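Local coordinates for structural protein (unclassified Rudivirus, PDB 6WQ0) that self-assembles into a helical, filamentous nucleocapsid that wraps around the viral DNA and holds it in the A-form, at residues Y66-P71 with P115-A120; A74-Y79 with Y111-E116. All blocks are in the same frame, centred on the assembly; numbering follows the deposited sequence.

Overall arrangement
From the N terminus the chain runs through helices 10-24, 27-48 and 50-64, then through a loop into helix 71-89, and on through helix 94-111 to helix 115-126. Interaction 1 joins the loop after helix 50-64 to the first turns of helix 115-126, closing a long, mostly helical loop. Interaction 2 lies within that span: it joins helix 71-89 to the turn that leads into helix 115-126, closing a shorter loop made of the rest of helix 71-89 and helix 94-111. The two therefore nest rather than cross, and they share Pro115 and Glu116. They also touch directly, where Ile117 and Leu118 pack on Tyr76, so the last helix is held against helix 71-89, whose N-terminal part meets the DNA.

Interaction 1: Y66-P71 with P115-A120; sequences YGVTGP and PEILDA. With nucleotides of chain B.
Val68 and Ile117 meet tip to tip, CG2 of Val68 lying 3.7 Å from CD1 of Ile117. This is the close-packed part: Ile117, buried and branched, also lays its CG1 4.0 Å from CD2 of Tyr66, the two side chains running past each other in opposite directions, and also touches Leu63. Farther out along the same ring, the small methyl of Ala120 lets the phenol come close, with CB of Ala120 3.8 Å from OH of Tyr66. The outer side is looser. There Glu116, extended with CG anti to its backbone N (chi1 -178°), brings OE2 to 3.7 Å from CE2 at the edge of the Tyr66 ring; carboxylate and ring planes stand 87° apart, and both residues are exposed. After Tyr66, Gly67 has positive phi (86°), where a CB would be jammed against the carbonyl O of Tyr66. At the far end of the loop Pro71 meets DNA, its CD 3.4 Å from O4' of DT161 of chain B and its CB 3.7 Å from N3 of DA160 of chain B, a minor-groove atom. This is an interhelical loop, begun by a positive-phi glycine at a helix end, in an all-helical coat protein.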
loop_
_atom_site.group_PDB
_atom_site.type_symbol
_atom_site.label_atom_id
_atom_site.label_comp_id
_atom_site.label_asym_id
_atom_site.label_seq_id
_atom_site.Cartn_x
_atom_site.Cartn_y
_atom_site.Cartn_z
ATOM N N TYR C 66 29.990 -4.641 92.289
ATOM C CA TYR C 66 31.281 -5.179 92.674
ATOM C C TYR C 66 32.456 -4.396 92.112
ATOM O O TYR C 66 33.603 -4.735 92.418
ATOM C CB TYR C 66 31.396 -6.650 92.244
ATOM C CG TYR C 66 30.753 -7.617 93.215
ATOM C CD1 TYR C 66 29.378 -7.769 93.266
ATOM C CD2 TYR C 66 31.523 -8.373 94.082
ATOM C CE1 TYR C 66 28.789 -8.644 94.153
ATOM C CE2 TYR C 66 30.944 -9.252 94.969
ATOM C CZ TYR C 66 29.577 -9.385 94.999
ATOM O OH TYR C 66 28.996 -10.260 95.887
ATOM N N GLY C 67 32.212 -3.368 91.306
ATOM C CA GLY C 67 33.273 -2.520 90.814
ATOM C C GLY C 67 33.958 -2.995 89.560
ATOM O O GLY C 67 35.069 -2.543 89.273
ATOM N N VAL C 68 33.332 -3.876 88.793
ATOM C CA VAL C 68 33.955 -4.459 87.613
ATOM C C VAL C 68 33.671 -3.570 86.413
ATOM O O VAL C 68 32.517 -3.213 86.151
ATOM C CB VAL C 68 33.451 -5.890 87.374
ATOM C CG1 VAL C 68 34.206 -6.522 86.236
ATOM C CG2 VAL C 68 33.605 -6.724 88.628
ATOM N N THR C 69 34.725 -3.211 85.683
ATOM C CA THR C 69 34.627 -2.337 84.525
ATOM C C THR C 69 35.444 -2.917 83.379
ATOM O O THR C 69 36.341 -3.734 83.588
ATOM C CB THR C 69 35.116 -0.916 84.846
ATOM O OG1 THR C 69 36.489 -0.955 85.243
ATOM C CG2 THR C 69 34.306 -0.308 85.966
ATOM N N GLY C 70 35.104 -2.505 82.163
ATOM C CA GLY C 70 35.895 -2.809 80.996
ATOM C C GLY C 70 35.745 -4.231 80.507
ATOM O O GLY C 70 34.746 -4.901 80.771
ATOM N N PRO C 71 36.746 -4.719 79.768
ATOM C CA PRO C 71 36.696 -6.109 79.292
ATOM C C PRO C 71 36.616 -7.137 80.403
ATOM O O PRO C 71 36.129 -8.244 80.157
ATOM C CB PRO C 71 37.998 -6.250 78.497
ATOM C CG PRO C 71 38.341 -4.876 78.097
ATOM C CD PRO C 71 37.908 -3.999 79.225
ATOM N N PRO C 115 36.248 -16.154 92.302
ATOM C CA PRO C 115 35.185 -17.044 92.800
ATOM C C PRO C 115 34.008 -16.308 93.419
ATOM O O PRO C 115 32.865 -16.759 93.282
ATOM C CB PRO C 115 35.922 -17.909 93.831
ATOM C CG PRO C 115 37.338 -17.876 93.404
ATOM C CD PRO C 115 37.568 -16.517 92.838
ATOM N N GLU C 116 34.254 -15.185 94.094
ATOM C CA GLU C 116 33.177 -14.444 94.744
ATOM C C GLU C 116 32.191 -13.874 93.728
ATOM O O GLU C 116 30.971 -14.006 93.891
ATOM C CB GLU C 116 33.773 -13.331 95.601
ATOM C CG GLU C 116 32.761 -12.518 96.376
ATOM C CD GLU C 116 33.410 -11.423 97.196
ATOM O OE1 GLU C 116 34.650 -11.287 97.130
ATOM O OE2 GLU C 116 32.684 -10.697 97.904
ATOM N N ILE C 117 32.699 -13.241 92.670
ATOM C CA ILE C 117 31.815 -12.693 91.649
ATOM C C ILE C 117 31.145 -13.807 90.857
ATOM O O ILE C 117 29.999 -13.660 90.420
ATOM C CB ILE C 117 32.593 -11.728 90.740
ATOM C CG1 ILE C 117 33.470 -10.811 91.586
ATOM C CG2 ILE C 117 31.641 -10.904 89.895
ATOM C CD1 ILE C 117 34.141 -9.729 90.804
ATOM N N LEU C 118 31.828 -14.936 90.660
ATOM C CA LEU C 118 31.184 -16.074 90.013
ATOM C C LEU C 118 30.011 -16.580 90.841
ATOM O O LEU C 118 28.952 -16.912 90.295
ATOM C CB LEU C 118 32.198 -17.189 89.774
ATOM C CG LEU C 118 33.185 -16.979 88.627
ATOM C CD1 LEU C 118 33.927 -18.256 88.336
ATOM C CD2 LEU C 118 32.467 -16.498 87.392
ATOM N N ASP C 119 30.176 -16.626 92.165
ATOM C CA ASP C 119 29.073 -17.007 93.040
ATOM C C ASP C 119 27.930 -16.005 92.962
ATOM O O ASP C 119 26.759 -16.396 92.939
ATOM C CB ASP C 119 29.559 -17.145 94.479
ATOM C CG ASP C 119 30.547 -18.268 94.651
ATOM O OD1 ASP C 119 30.841 -18.954 93.654
ATOM O OD2 ASP C 119 31.034 -18.467 95.780
ATOM N N ALA C 120 28.246 -14.709 92.916
ATOM C CA ALA C 120 27.194 -13.701 92.809
ATOM C C ALA C 120 26.416 -13.834 91.504
ATOM O O ALA C 120 25.184 -13.707 91.487
ATOM C CB ALA C 120 27.791 -12.302 92.933
ATOM P P DA B 160 28.265 -4.876 80.193
ATOM O OP1 DA B 160 28.786 -5.356 81.481
ATOM O OP2 DA B 160 27.231 -3.837 80.192
ATOM O "O5'" DA B 160 29.485 -4.440 79.257
ATOM C "C5'" DA B 160 30.211 -3.261 79.511
ATOM C "C4'" DA B 160 31.678 -3.459 79.186
ATOM O "O4'" DA B 160 31.858 -4.698 78.489
ATOM C "C3'" DA B 160 32.267 -2.434 78.250
ATOM O "O3'" DA B 160 32.681 -1.299 78.972
ATOM C "C2'" DA B 160 33.463 -3.172 77.646
ATOM C "C1'" DA B 160 33.074 -4.644 77.774
ATOM N N9 DA B 160 32.907 -5.317 76.490
ATOM C C8 DA B 160 31.789 -5.351 75.714
ATOM N N7 DA B 160 31.931 -6.038 74.613
ATOM C C5 DA B 160 33.230 -6.485 74.669
ATOM C C6 DA B 160 33.996 -7.277 73.800
ATOM N N6 DA B 160 33.535 -7.772 72.653
ATOM N N1 DA B 160 35.264 -7.541 74.155
ATOM C C2 DA B 160 35.726 -7.044 75.302
ATOM N N3 DA B 160 35.099 -6.299 76.201
ATOM C C4 DA B 160 33.843 -6.057 75.822
ATOM P P DT B 161 32.794 0.113 78.228
ATOM O OP1 DT B 161 32.732 1.148 79.271
ATOM O OP2 DT B 161 31.828 0.100 77.117
ATOM O "O5'" DT B 161 34.253 0.103 77.572
ATOM C "C5'" DT B 161 35.396 0.284 78.376
ATOM C "C4'" DT B 161 36.663 -0.159 77.659
ATOM O "O4'" DT B 161 36.547 -1.529 77.238
ATOM C "C3'" DT B 161 36.976 0.556 76.373
ATOM O "O3'" DT B 161 37.543 1.824 76.632
ATOM C "C2'" DT B 161 37.999 -0.391 75.764
ATOM C "C1'" DT B 161 37.473 -1.758 76.191
ATOM N N1 DT B 161 36.806 -2.510 75.077
ATOM C C2 DT B 161 37.562 -3.317 74.259
ATOM O O2 DT B 161 38.758 -3.473 74.393
ATOM N N3 DT B 161 36.860 -3.949 73.276
ATOM C C4 DT B 161 35.519 -3.847 73.018
ATOM O O4 DT B 161 34.985 -4.456 72.104
ATOM C C5 DT B 161 34.787 -2.982 73.907
ATOM C C7 DT B 161 33.311 -2.796 73.734
ATOM C C6 DT B 161 35.458 -2.364 74.879
#

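Interaction 2: A74-Y79 with Y111-E116; sequences AIYQGY and YGANPE. With nucleotides of chain A; nucleotides of chain B.
The hydroxyl of Tyr76 accepts a hydrogen bond from the backbone N-H of Asn114, with N of Asn114 3.2 Å from OH of Tyr76 and an N-H...O angle of 152°. The donor comes in at the edge of the phenol, near its plane, and the side-chain amide of Asn114 is turned 52° from the ring. Tyrosine suits the place because its long flat side chain, with CG anti to the carbonyl carbon (chi1 -53°), spans the gap from helix 71-89 and puts a polar end on a backbone that has just left helix 94-111. Asn114 itself is an N-cap: its OD1 takes a weak bond from N of Glu116, 3.4 Å away, at the start of helix 115-126.

Alongside, the packing is apolar. CB of Ala113 lies 4.1 Å from CG2 of Ile75 and 4.2 Å from CE1 of Tyr76, a methyl small enough to face the notch where the two larger side chains meet. Gly112, with positive phi, suits the turn that carries the chain from Tyr111 to Ala113. Tyr111 turns the other way, to DNA: its OH is 3.2 Å from C5' of DA143 of chain A, and it is hydrogen-bonded to the hydroxyl of Tyr106. Across on helix 71-89, Ala74 has no bulk to keep the bases off, so its CB lies 3.8 Å from both O2 of DT159 of chain B and C2 of DA143 of chain A, atoms of the minor groove. Gln77 lies along the DNA backbone, its NE2 3.3 Å from O3' of DT159 of chain B, while that nitrogen gives a weak hydrogen bond to O of Asn56. The pairing is that of a capped helix start packed on a neighbouring helix whose other flank faces the minor-groove edge of the bases, consistent with a coat protein that wraps A-form DNA.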
loop_
_atom_site.group_PDB
_atom_site.type_symbol
_atom_site.label_atom_id
_atom_site.label_comp_id
_atom_site.label_asym_id
_atom_site.label_seq_id
_atom_site.Cartn_x
_atom_site.Cartn_y
_atom_site.Cartn_z
ATOM N N ALA C 74 33.253 -8.660 80.618
ATOM C CA ALA C 74 32.887 -9.688 79.650
ATOM C C ALA C 74 33.069 -11.086 80.214
ATOM O O ALA C 74 32.191 -11.937 80.031
ATOM C CB ALA C 74 33.704 -9.521 78.372
ATOM N N ILE C 75 34.160 -11.314 80.953
ATOM C CA ILE C 75 34.398 -12.607 81.589
ATOM C C ILE C 75 33.124 -13.094 82.256
ATOM O O ILE C 75 32.510 -14.081 81.833
ATOM C CB ILE C 75 35.542 -12.499 82.612
ATOM C CG1 ILE C 75 36.842 -12.063 81.942
ATOM C CG2 ILE C 75 35.738 -13.804 83.360
ATOM C CD1 ILE C 75 37.933 -11.752 82.926
ATOM N N TYR C 76 32.646 -12.331 83.234
ATOM C CA TYR C 76 31.479 -12.764 83.982
ATOM C C TYR C 76 30.244 -12.805 83.102
ATOM O O TYR C 76 29.478 -13.772 83.177
ATOM C CB TYR C 76 31.296 -11.868 85.197
ATOM C CG TYR C 76 32.558 -11.800 86.014
ATOM C CD1 TYR C 76 32.908 -12.836 86.865
ATOM C CD2 TYR C 76 33.420 -10.723 85.907
ATOM C CE1 TYR C 76 34.065 -12.791 87.598
ATOM C CE2 TYR C 76 34.580 -10.671 86.637
ATOM C CZ TYR C 76 34.898 -11.708 87.479
ATOM O OH TYR C 76 36.056 -11.653 88.212
ATOM N N GLN C 77 30.085 -11.830 82.206
ATOM C CA GLN C 77 28.988 -11.911 81.252
ATOM C C GLN C 77 29.022 -13.241 80.524
ATOM O O GLN C 77 28.034 -13.987 80.536
ATOM C CB GLN C 77 29.054 -10.750 80.262
ATOM C CG GLN C 77 28.578 -9.427 80.828
ATOM C CD GLN C 77 27.078 -9.361 80.997
ATOM O OE1 GLN C 77 26.353 -10.244 80.558
ATOM N NE2 GLN C 77 26.605 -8.308 81.632
ATOM N N GLY C 78 30.182 -13.595 79.968
ATOM C CA GLY C 78 30.300 -14.873 79.299
ATOM C C GLY C 78 29.904 -16.014 80.206
ATOM O O GLY C 78 29.038 -16.820 79.854
ATOM N N TYR C 79 30.461 -16.044 81.419
ATOM C CA TYR C 79 30.103 -17.098 82.357
ATOM C C TYR C 79 28.598 -17.151 82.534
ATOM O O TYR C 79 27.976 -18.204 82.343
ATOM C CB TYR C 79 30.797 -16.879 83.699
ATOM C CG TYR C 79 30.334 -17.822 84.783
ATOM C CD1 TYR C 79 30.839 -19.110 84.869
ATOM C CD2 TYR C 79 29.393 -17.427 85.723
ATOM C CE1 TYR C 79 30.417 -19.969 85.851
ATOM C CE2 TYR C 79 28.968 -18.283 86.706
ATOM C CZ TYR C 79 29.485 -19.551 86.768
ATOM O OH TYR C 79 29.056 -20.402 87.753
ATOM N N TYR C 111 40.787 -18.462 83.034
ATOM C CA TYR C 111 40.626 -17.045 82.744
ATOM C C TYR C 111 40.819 -16.157 83.964
ATOM O O TYR C 111 40.556 -14.953 83.884
ATOM C CB TYR C 111 39.253 -16.802 82.115
ATOM C CG TYR C 111 39.060 -17.582 80.838
ATOM C CD1 TYR C 111 40.006 -17.530 79.828
ATOM C CD2 TYR C 111 37.949 -18.387 80.650
ATOM C CE1 TYR C 111 39.847 -18.239 78.668
ATOM C CE2 TYR C 111 37.782 -19.102 79.488
ATOM C CZ TYR C 111 38.737 -19.024 78.500
ATOM O OH TYR C 111 38.585 -19.734 77.335
ATOM N N GLY C 112 41.277 -16.710 85.081
ATOM C CA GLY C 112 41.571 -15.900 86.249
ATOM C C GLY C 112 40.375 -15.187 86.833
ATOM O O GLY C 112 40.519 -14.084 87.365
ATOM N N ALA C 113 39.194 -15.787 86.746
ATOM C CA ALA C 113 37.996 -15.183 87.295
ATOM C C ALA C 113 37.992 -15.280 88.817
ATOM O O ALA C 113 38.675 -16.111 89.417
ATOM C CB ALA C 113 36.751 -15.854 86.723
ATOM N N ASN C 114 37.207 -14.414 89.434
ATOM C CA ASN C 114 37.064 -14.315 90.882
ATOM C C ASN C 114 35.963 -15.255 91.358
ATOM O O ASN C 114 34.836 -15.176 90.857
ATOM C CB ASN C 114 36.728 -12.888 91.287
ATOM C CG ASN C 114 37.019 -12.603 92.744
ATOM O OD1 ASN C 114 37.173 -13.511 93.552
ATOM N ND2 ASN C 114 37.086 -11.328 93.086
ATOM N N PRO C 115 36.248 -16.154 92.302
ATOM C CA PRO C 115 35.185 -17.044 92.800
ATOM C C PRO C 115 34.008 -16.308 93.419
ATOM O O PRO C 115 32.865 -16.759 93.282
ATOM C CB PRO C 115 35.922 -17.909 93.831
ATOM C CG PRO C 115 37.338 -17.876 93.404
ATOM C CD PRO C 115 37.568 -16.517 92.838
ATOM N N GLU C 116 34.254 -15.185 94.094
ATOM C CA GLU C 116 33.177 -14.444 94.744
ATOM C C GLU C 116 32.191 -13.874 93.728
ATOM O O GLU C 116 30.971 -14.006 93.891
ATOM C CB GLU C 116 33.773 -13.331 95.601
ATOM C CG GLU C 116 32.761 -12.518 96.376
ATOM C CD GLU C 116 33.410 -11.423 97.196
ATOM O OE1 GLU C 116 34.650 -11.287 97.130
ATOM O OE2 GLU C 116 32.684 -10.697 97.904
ATOM P P DA A 143 40.056 -16.511 73.119
ATOM O OP1 DA A 143 40.920 -17.627 73.528
ATOM O OP2 DA A 143 39.752 -16.288 71.696
ATOM O "O5'" DA A 143 38.663 -16.646 73.882
ATOM C "C5'" DA A 143 38.532 -17.526 74.970
ATOM C "C4'" DA A 143 37.401 -17.089 75.874
ATOM O "O4'" DA A 143 37.344 -15.654 75.900
ATOM C "C3'" DA A 143 36.014 -17.490 75.427
ATOM O "O3'" DA A 143 35.733 -18.812 75.811
ATOM C "C2'" DA A 143 35.172 -16.506 76.209
ATOM C "C1'" DA A 143 36.005 -15.244 76.090
ATOM N N9 DA A 143 35.603 -14.398 74.977
ATOM C C8 DA A 143 36.106 -14.392 73.711
ATOM N N7 DA A 143 35.534 -13.521 72.922
ATOM C C5 DA A 143 34.596 -12.914 73.731
ATOM C C6 DA A 143 33.655 -11.900 73.499
ATOM N N6 DA A 143 33.507 -11.285 72.324
ATOM N N1 DA A 143 32.866 -11.534 74.527
ATOM C C2 DA A 143 33.013 -12.148 75.700
ATOM N N3 DA A 143 33.856 -13.111 76.037
ATOM C C4 DA A 143 34.628 -13.449 74.998
ATOM P P DT B 159 24.794 -5.034 74.803
ATOM O OP1 DT B 159 23.821 -4.374 75.687
ATOM O OP2 DT B 159 25.898 -4.263 74.211
ATOM O "O5'" DT B 159 25.421 -6.286 75.564
ATOM C "C5'" DT B 159 25.290 -6.410 76.963
ATOM C "C4'" DT B 159 26.497 -7.107 77.548
ATOM O "O4'" DT B 159 27.091 -7.946 76.547
ATOM C "C3'" DT B 159 27.607 -6.176 78.013
ATOM O "O3'" DT B 159 27.636 -6.137 79.432
ATOM C "C2'" DT B 159 28.899 -6.782 77.432
ATOM C "C1'" DT B 159 28.447 -8.110 76.853
ATOM N N1 DT B 159 29.174 -8.490 75.606
ATOM C C2 DT B 159 30.114 -9.489 75.649
ATOM O O2 DT B 159 30.392 -10.103 76.659
ATOM N N3 DT B 159 30.717 -9.755 74.458
ATOM C C4 DT B 159 30.484 -9.139 73.255
ATOM O O4 DT B 159 31.088 -9.450 72.239
ATOM C C5 DT B 159 29.492 -8.093 73.279
ATOM C C7 DT B 159 29.155 -7.342 72.029
ATOM C C6 DT B 159 28.893 -7.825 74.438
#